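Local coordinates for protein hyaluronidase (Thermobaculum terrenum, PDB 5DIY) that probably removes O-linked N-acetylglucosamine from modified proteins by hydrolysis as a family 84 glycoside hydrolase, here with its predicted proton donor replaced, at residues Gln160-Pro172 / Leu184-Val197. Sequence-based numbering, arbitrary orientation.
Sequences QIIMCPTFYCNDP and LPKNIDVFWTGPNV. With NAG (2-acetamido-2-deoxy-beta-D-glucopyranose), chain E.
Met163 N donates an almost straight hydrogen bond (169°) to Asp189 O, and Phe191 N returns one to Met163 O, fastening the parallel strands 160-164 and 189-192. These are adjacent staves of the TIM barrel, the fifth and sixth, joined through helix 175-183 in a beta-alpha-beta crossover. Beside the ladder, Ile162 lays CD1 over one face of the Phe191 ring, a CH-pi contact 3.6 Å from the ring centroid; with CG1 anti to the backbone N (chi1 -177°), the branch reaches that face. Met163 and Val190 take the sheet's other side, CG of the former 4.0 Å from CG2 of the latter; Met163 also packs on Leu180 of helix 175-183 and Leu145 of helix 137-153.

Beyond the strands the loops meet again: Thr193 N donates a hydrogen bond to Tyr168 O at 2.8 Å, and Asn170 N one to Gly194 O. The Trp192 indole lies flat against the Tyr168-Cys169 backbone, one face carrying Tyr168 O 3.2 Å above its plane and Cys169 CA close by, while Leu177 and Val210 of the flanking helices also pack on it. A serine in place of the tryptophan would strip that platform from beneath the Tyr168-Cys169 backbone and would probably let the loop bearing the tyrosine shift. Tyr168 in turn reaches the sugar site: NAG C8 sits 3.8 Å above the centre of its ring, and its OH is hydrogen-bonded to Asn120, the changed residue at the predicted proton-donor position. The Thr193 side chain runs obliquely to that of Tyr168, CG2 3.5 Å from Tyr168 CD1, while Cys164 SG approaches the same acetamido methyl. Behind this first shell, the rotation of Thr193 is fixed by its own hydroxyl, OG1 donating to Asn196 O at 2.9 Å.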
loop_
_atom_site.group_PDB
_atom_site.type_symbol
_atom_site.label_atom_id
_atom_site.label_comp_id
_atom_site.label_asym_id
_atom_site.label_seq_id
_atom_site.Cartn_x
_atom_site.Cartn_y
_atom_site.Cartn_z
ATOM N N GLN C 160 -19.349 -0.467 -21.193
ATOM C CA GLN C 160 -19.415 -0.358 -19.742
ATOM C C GLN C 160 -18.479 0.737 -19.298
ATOM O O GLN C 160 -17.325 0.781 -19.732
ATOM C CB GLN C 160 -19.007 -1.672 -19.083
ATOM C CG GLN C 160 -20.089 -2.732 -19.141
ATOM C CD GLN C 160 -19.624 -4.077 -18.633
ATOM O OE1 GLN C 160 -18.444 -4.419 -18.730
ATOM N NE2 GLN C 160 -20.556 -4.860 -18.098
ATOM N N ILE C 161 -18.984 1.617 -18.445
ATOM C CA ILE C 161 -18.183 2.659 -17.845
ATOM C C ILE C 161 -18.100 2.397 -16.345
ATOM O O ILE C 161 -19.103 2.109 -15.689
ATOM C CB ILE C 161 -18.746 4.074 -18.118
ATOM C CG1 ILE C 161 -18.688 4.386 -19.619
ATOM C CG2 ILE C 161 -17.954 5.136 -17.336
ATOM C CD1 ILE C 161 -19.490 5.607 -20.031
ATOM N N ILE C 162 -16.886 2.499 -15.822
ATOM C CA ILE C 162 -16.655 2.568 -14.386
ATOM C C ILE C 162 -16.064 3.955 -14.128
ATOM O O ILE C 162 -15.159 4.396 -14.834
ATOM C CB ILE C 162 -15.774 1.403 -13.851
ATOM C CG1 ILE C 162 -15.641 1.489 -12.324
ATOM C CG2 ILE C 162 -14.397 1.362 -14.504
ATOM C CD1 ILE C 162 -15.227 0.189 -11.673
ATOM N N MET C 163 -16.624 4.667 -13.160
ATOM C CA MET C 163 -16.155 6.006 -12.845
ATOM C C MET C 163 -15.632 6.040 -11.421
ATOM O O MET C 163 -16.086 5.272 -10.571
ATOM C CB MET C 163 -17.260 7.056 -13.076
ATOM C CG MET C 163 -18.388 7.106 -12.044
ATOM S SD MET C 163 -18.057 8.115 -10.574
ATOM C CE MET C 163 -18.046 9.768 -11.269
ATOM N N CYS C 164 -14.668 6.924 -11.178
ATOM C CA CYS C 164 -14.195 7.210 -9.828
ATOM C C CYS C 164 -14.682 8.603 -9.460
ATOM O O CYS C 164 -14.370 9.565 -10.162
ATOM C CB CYS C 164 -12.672 7.135 -9.716
ATOM S SG CYS C 164 -12.095 7.245 -7.995
ATOM N N PRO C 165 -15.463 8.717 -8.371
ATOM C CA PRO C 165 -15.923 10.038 -7.955
ATOM C C PRO C 165 -14.804 10.893 -7.369
ATOM O O PRO C 165 -13.758 10.374 -6.978
ATOM C CB PRO C 165 -16.982 9.737 -6.899
ATOM C CG PRO C 165 -16.721 8.347 -6.429
ATOM C CD PRO C 165 -15.918 7.645 -7.470
ATOM N N THR C 166 -15.036 12.200 -7.334
ATOM C CA THR C 166 -14.106 13.157 -6.728
ATOM C C THR C 166 -14.092 13.020 -5.205
ATOM O O THR C 166 -13.062 13.240 -4.574
ATOM C CB THR C 166 -14.457 14.591 -7.175
ATOM O OG1 THR C 166 -14.416 14.646 -8.610
ATOM C CG2 THR C 166 -13.488 15.601 -6.609
ATOM N N PHE C 167 -15.230 12.634 -4.632
ATOM C CA PHE C 167 -15.319 12.225 -3.232
ATOM C C PHE C 167 -15.492 10.711 -3.216
ATOM O O PHE C 167 -16.588 10.206 -3.487
ATOM C CB PHE C 167 -16.479 12.945 -2.539
ATOM C CG PHE C 167 -16.271 14.437 -2.426
ATOM C CD1 PHE C 167 -16.639 15.288 -3.467
ATOM C CD2 PHE C 167 -15.676 14.989 -1.292
ATOM C CE1 PHE C 167 -16.434 16.660 -3.375
ATOM C CE2 PHE C 167 -15.465 16.361 -1.195
ATOM C CZ PHE C 167 -15.847 17.198 -2.237
ATOM N N TYR C 168 -14.399 10.001 -2.914
ATOM C CA TYR C 168 -14.312 8.535 -3.063
ATOM C C TYR C 168 -14.072 7.751 -1.764
ATOM O O TYR C 168 -13.895 6.534 -1.805
ATOM C CB TYR C 168 -13.230 8.171 -4.100
ATOM C CG TYR C 168 -11.843 8.726 -3.826
ATOM C CD1 TYR C 168 -10.977 8.108 -2.921
ATOM C CD2 TYR C 168 -11.394 9.861 -4.489
ATOM C CE1 TYR C 168 -9.703 8.622 -2.680
ATOM C CE2 TYR C 168 -10.132 10.382 -4.259
ATOM C CZ TYR C 168 -9.285 9.761 -3.360
ATOM O OH TYR C 168 -8.039 10.299 -3.148
ATOM N N CYS C 169 -14.081 8.436 -0.626
ATOM C CA CYS C 169 -13.883 7.804 0.670
ATOM C C CYS C 169 -14.541 8.620 1.767
ATOM O O CYS C 169 -15.023 9.724 1.523
ATOM C CB CYS C 169 -12.388 7.663 0.968
ATOM S SG CYS C 169 -11.470 9.217 1.101
ATOM N N ASN C 170 -14.547 8.053 2.971
ATOM C CA ASN C 170 -14.981 8.737 4.192
ATOM C C ASN C 170 -16.513 8.815 4.320
ATOM O O ASN C 170 -17.119 7.817 4.698
ATOM C CB ASN C 170 -14.249 10.093 4.361
ATOM C CG ASN C 170 -14.371 10.672 5.759
ATOM O OD1 ASN C 170 -14.849 10.026 6.690
ATOM N ND2 ASN C 170 -13.925 11.908 5.910
ATOM N N ASP C 171 -17.141 9.949 3.995
ATOM C CA ASP C 171 -18.563 10.157 4.298
ATOM C C ASP C 171 -19.435 9.620 3.151
ATOM O O ASP C 171 -19.497 10.244 2.087
ATOM C CB ASP C 171 -18.835 11.653 4.545
ATOM C CG ASP C 171 -20.264 11.946 5.026
ATOM O OD1 ASP C 171 -21.137 11.046 5.032
ATOM O OD2 ASP C 171 -20.508 13.109 5.405
ATOM N N PRO C 172 -20.129 8.479 3.370
ATOM C CA PRO C 172 -20.957 7.916 2.300
ATOM C C PRO C 172 -22.282 8.661 2.065
ATOM O O PRO C 172 -22.932 8.416 1.048
ATOM C CB PRO C 172 -21.236 6.501 2.799
ATOM C CG PRO C 172 -21.306 6.652 4.277
ATOM C CD PRO C 172 -20.326 7.741 4.634
ATOM N N LEU C 184 -26.440 9.528 -12.273
ATOM C CA LEU C 184 -25.711 8.551 -13.094
ATOM C C LEU C 184 -26.629 7.399 -13.483
ATOM O O LEU C 184 -27.238 6.803 -12.608
ATOM C CB LEU C 184 -24.499 7.955 -12.356
ATOM C CG LEU C 184 -23.210 8.765 -12.262
ATOM C CD1 LEU C 184 -22.203 7.995 -11.424
ATOM C CD2 LEU C 184 -22.632 9.058 -13.638
ATOM N N PRO C 185 -26.702 7.055 -14.787
ATOM C CA PRO C 185 -27.371 5.808 -15.190
ATOM C C PRO C 185 -26.880 4.616 -14.362
ATOM O O PRO C 185 -25.677 4.509 -14.096
ATOM C CB PRO C 185 -26.971 5.650 -16.661
ATOM C CG PRO C 185 -26.721 7.041 -17.134
ATOM C CD PRO C 185 -26.223 7.824 -15.952
ATOM N N LYS C 186 -27.804 3.739 -13.967
ATOM C CA LYS C 186 -27.548 2.732 -12.918
ATOM C C LYS C 186 -26.441 1.742 -13.263
ATOM O O LYS C 186 -25.764 1.241 -12.366
ATOM C CB LYS C 186 -28.817 1.930 -12.576
ATOM C CG LYS C 186 -30.011 2.733 -12.082
ATOM C CD LYS C 186 -29.761 3.453 -10.766
ATOM C CE LYS C 186 -31.010 4.201 -10.313
ATOM N NZ LYS C 186 -30.689 5.527 -9.718
ATOM N N ASN C 187 -26.267 1.462 -14.550
ATOM C CA ASN C 187 -25.272 0.500 -15.007
ATOM C C ASN C 187 -23.848 1.065 -15.164
ATOM O O ASN C 187 -22.935 0.321 -15.522
ATOM C CB ASN C 187 -25.756 -0.156 -16.304
ATOM C CG ASN C 187 -27.060 -0.934 -16.112
ATOM O OD1 ASN C 187 -27.331 -1.486 -15.039
ATOM N ND2 ASN C 187 -27.868 -0.991 -17.162
ATOM N N ILE C 188 -23.664 2.365 -14.910
ATOM C CA ILE C 188 -22.333 2.941 -14.748
ATOM C C ILE C 188 -21.845 2.560 -13.348
ATOM O O ILE C 188 -22.515 2.843 -12.349
ATOM C CB ILE C 188 -22.329 4.477 -14.944
ATOM C CG1 ILE C 188 -22.712 4.800 -16.397
ATOM C CG2 ILE C 188 -20.963 5.065 -14.567
ATOM C CD1 ILE C 188 -22.654 6.264 -16.787
ATOM N N ASP C 189 -20.701 1.887 -13.289
ATOM C CA ASP C 189 -20.118 1.453 -12.015
ATOM C C ASP C 189 -19.433 2.632 -11.327
ATOM O O ASP C 189 -18.956 3.548 -11.994
ATOM C CB ASP C 189 -19.140 0.297 -12.237
ATOM C CG ASP C 189 -19.848 -1.031 -12.470
ATOM O OD1 ASP C 189 -20.656 -1.435 -11.617
ATOM O OD2 ASP C 189 -19.591 -1.684 -13.498
ATOM N N VAL C 190 -19.405 2.609 -9.994
ATOM C CA VAL C 190 -18.846 3.715 -9.207
ATOM C C VAL C 190 -17.857 3.194 -8.167
ATOM O O VAL C 190 -18.203 2.355 -7.334
ATOM C CB VAL C 190 -19.951 4.539 -8.511
ATOM C CG1 VAL C 190 -19.348 5.636 -7.634
ATOM C CG2 VAL C 190 -20.887 5.139 -9.552
ATOM N N PHE C 191 -16.634 3.719 -8.224
ATOM C CA PHE C 191 -15.565 3.323 -7.302
ATOM C C PHE C 191 -15.724 3.961 -5.926
ATOM O O PHE C 191 -16.364 5.005 -5.767
ATOM C CB PHE C 191 -14.177 3.690 -7.860
ATOM C CG PHE C 191 -13.515 2.603 -8.666
ATOM C CD1 PHE C 191 -13.373 1.319 -8.151
ATOM C CD2 PHE C 191 -12.967 2.883 -9.913
ATOM C CE1 PHE C 191 -12.737 0.329 -8.872
ATOM C CE2 PHE C 191 -12.324 1.894 -10.642
ATOM C CZ PHE C 191 -12.214 0.614 -10.117
ATOM N N TRP C 192 -15.092 3.331 -4.945
ATOM C CA TRP C 192 -15.094 3.796 -3.569
ATOM C C TRP C 192 -13.950 3.089 -2.836
ATOM O O TRP C 192 -13.746 1.889 -3.028
ATOM C CB TRP C 192 -16.443 3.450 -2.936
ATOM C CG TRP C 192 -16.603 3.934 -1.559
ATOM C CD1 TRP C 192 -16.480 3.201 -0.425
ATOM C CD2 TRP C 192 -16.918 5.262 -1.151
ATOM N NE1 TRP C 192 -16.688 3.990 0.672
ATOM C CE2 TRP C 192 -16.958 5.265 0.257
ATOM C CE3 TRP C 192 -17.158 6.457 -1.835
ATOM C CZ2 TRP C 192 -17.244 6.413 0.993
ATOM C CZ3 TRP C 192 -17.440 7.601 -1.100
ATOM C CH2 TRP C 192 -17.484 7.569 0.296
ATOM N N THR C 193 -13.206 3.816 -2.006
ATOM C CA THR C 193 -12.020 3.255 -1.326
ATOM C C THR C 193 -12.244 2.880 0.140
ATOM O O THR C 193 -11.417 2.185 0.723
ATOM C CB THR C 193 -10.765 4.172 -1.461
ATOM O OG1 THR C 193 -10.886 5.320 -0.612
ATOM C CG2 THR C 193 -10.571 4.638 -2.905
ATOM N N GLY C 194 -13.350 3.334 0.728
ATOM C CA GLY C 194 -13.775 2.918 2.069
ATOM C C GLY C 194 -13.773 4.107 3.010
ATOM O O GLY C 194 -13.856 5.237 2.550
ATOM N N PRO C 195 -13.692 3.869 4.334
ATOM C CA PRO C 195 -13.659 5.006 5.274
ATOM C C PRO C 195 -12.471 5.963 5.098
ATOM O O PRO C 195 -12.601 7.142 5.393
ATOM C CB PRO C 195 -13.617 4.329 6.650
ATOM C CG PRO C 195 -14.243 2.998 6.426
ATOM C CD PRO C 195 -13.833 2.584 5.040
ATOM N N ASN C 196 -11.336 5.452 4.623
ATOM C CA ASN C 196 -10.133 6.259 4.360
ATOM C C ASN C 196 -9.661 6.026 2.934
ATOM O O ASN C 196 -10.235 5.198 2.216
ATOM C CB ASN C 196 -9.017 5.882 5.344
ATOM C CG ASN C 196 -9.495 5.865 6.787
ATOM O OD1 ASN C 196 -9.683 6.921 7.397
ATOM N ND2 ASN C 196 -9.699 4.671 7.337
ATOM N N VAL C 197 -8.615 6.747 2.531
ATOM C CA VAL C 197 -7.985 6.547 1.225
ATOM C C VAL C 197 -7.446 5.122 1.179
ATOM O O VAL C 197 -7.796 4.348 0.289
ATOM C CB VAL C 197 -6.853 7.576 0.948
ATOM C CG1 VAL C 197 -6.075 7.214 -0.308
ATOM C CG2 VAL C 197 -7.427 8.983 0.835
HETATM C C1 NAG E . -5.292 8.242 -4.052
HETATM C C2 NAG E . -5.385 7.854 -5.541
HETATM C C3 NAG E . -4.513 6.659 -5.936
HETATM C C4 NAG E . -3.337 6.520 -4.984
HETATM C C5 NAG E . -3.877 6.247 -3.589
HETATM C C6 NAG E . -2.768 6.099 -2.535
HETATM C C7 NAG E . -7.603 6.761 -5.441
HETATM C C8 NAG E . -8.979 6.745 -6.047
HETATM N N2 NAG E . -6.770 7.665 -5.958
HETATM O O3 NAG E . -4.054 6.844 -7.280
HETATM O O4 NAG E . -2.517 5.417 -5.369
HETATM O O5 NAG E . -4.846 7.211 -3.163
HETATM O O6 NAG E . -1.880 7.219 -2.529
HETATM O O7 NAG E . -7.290 6.001 -4.534
#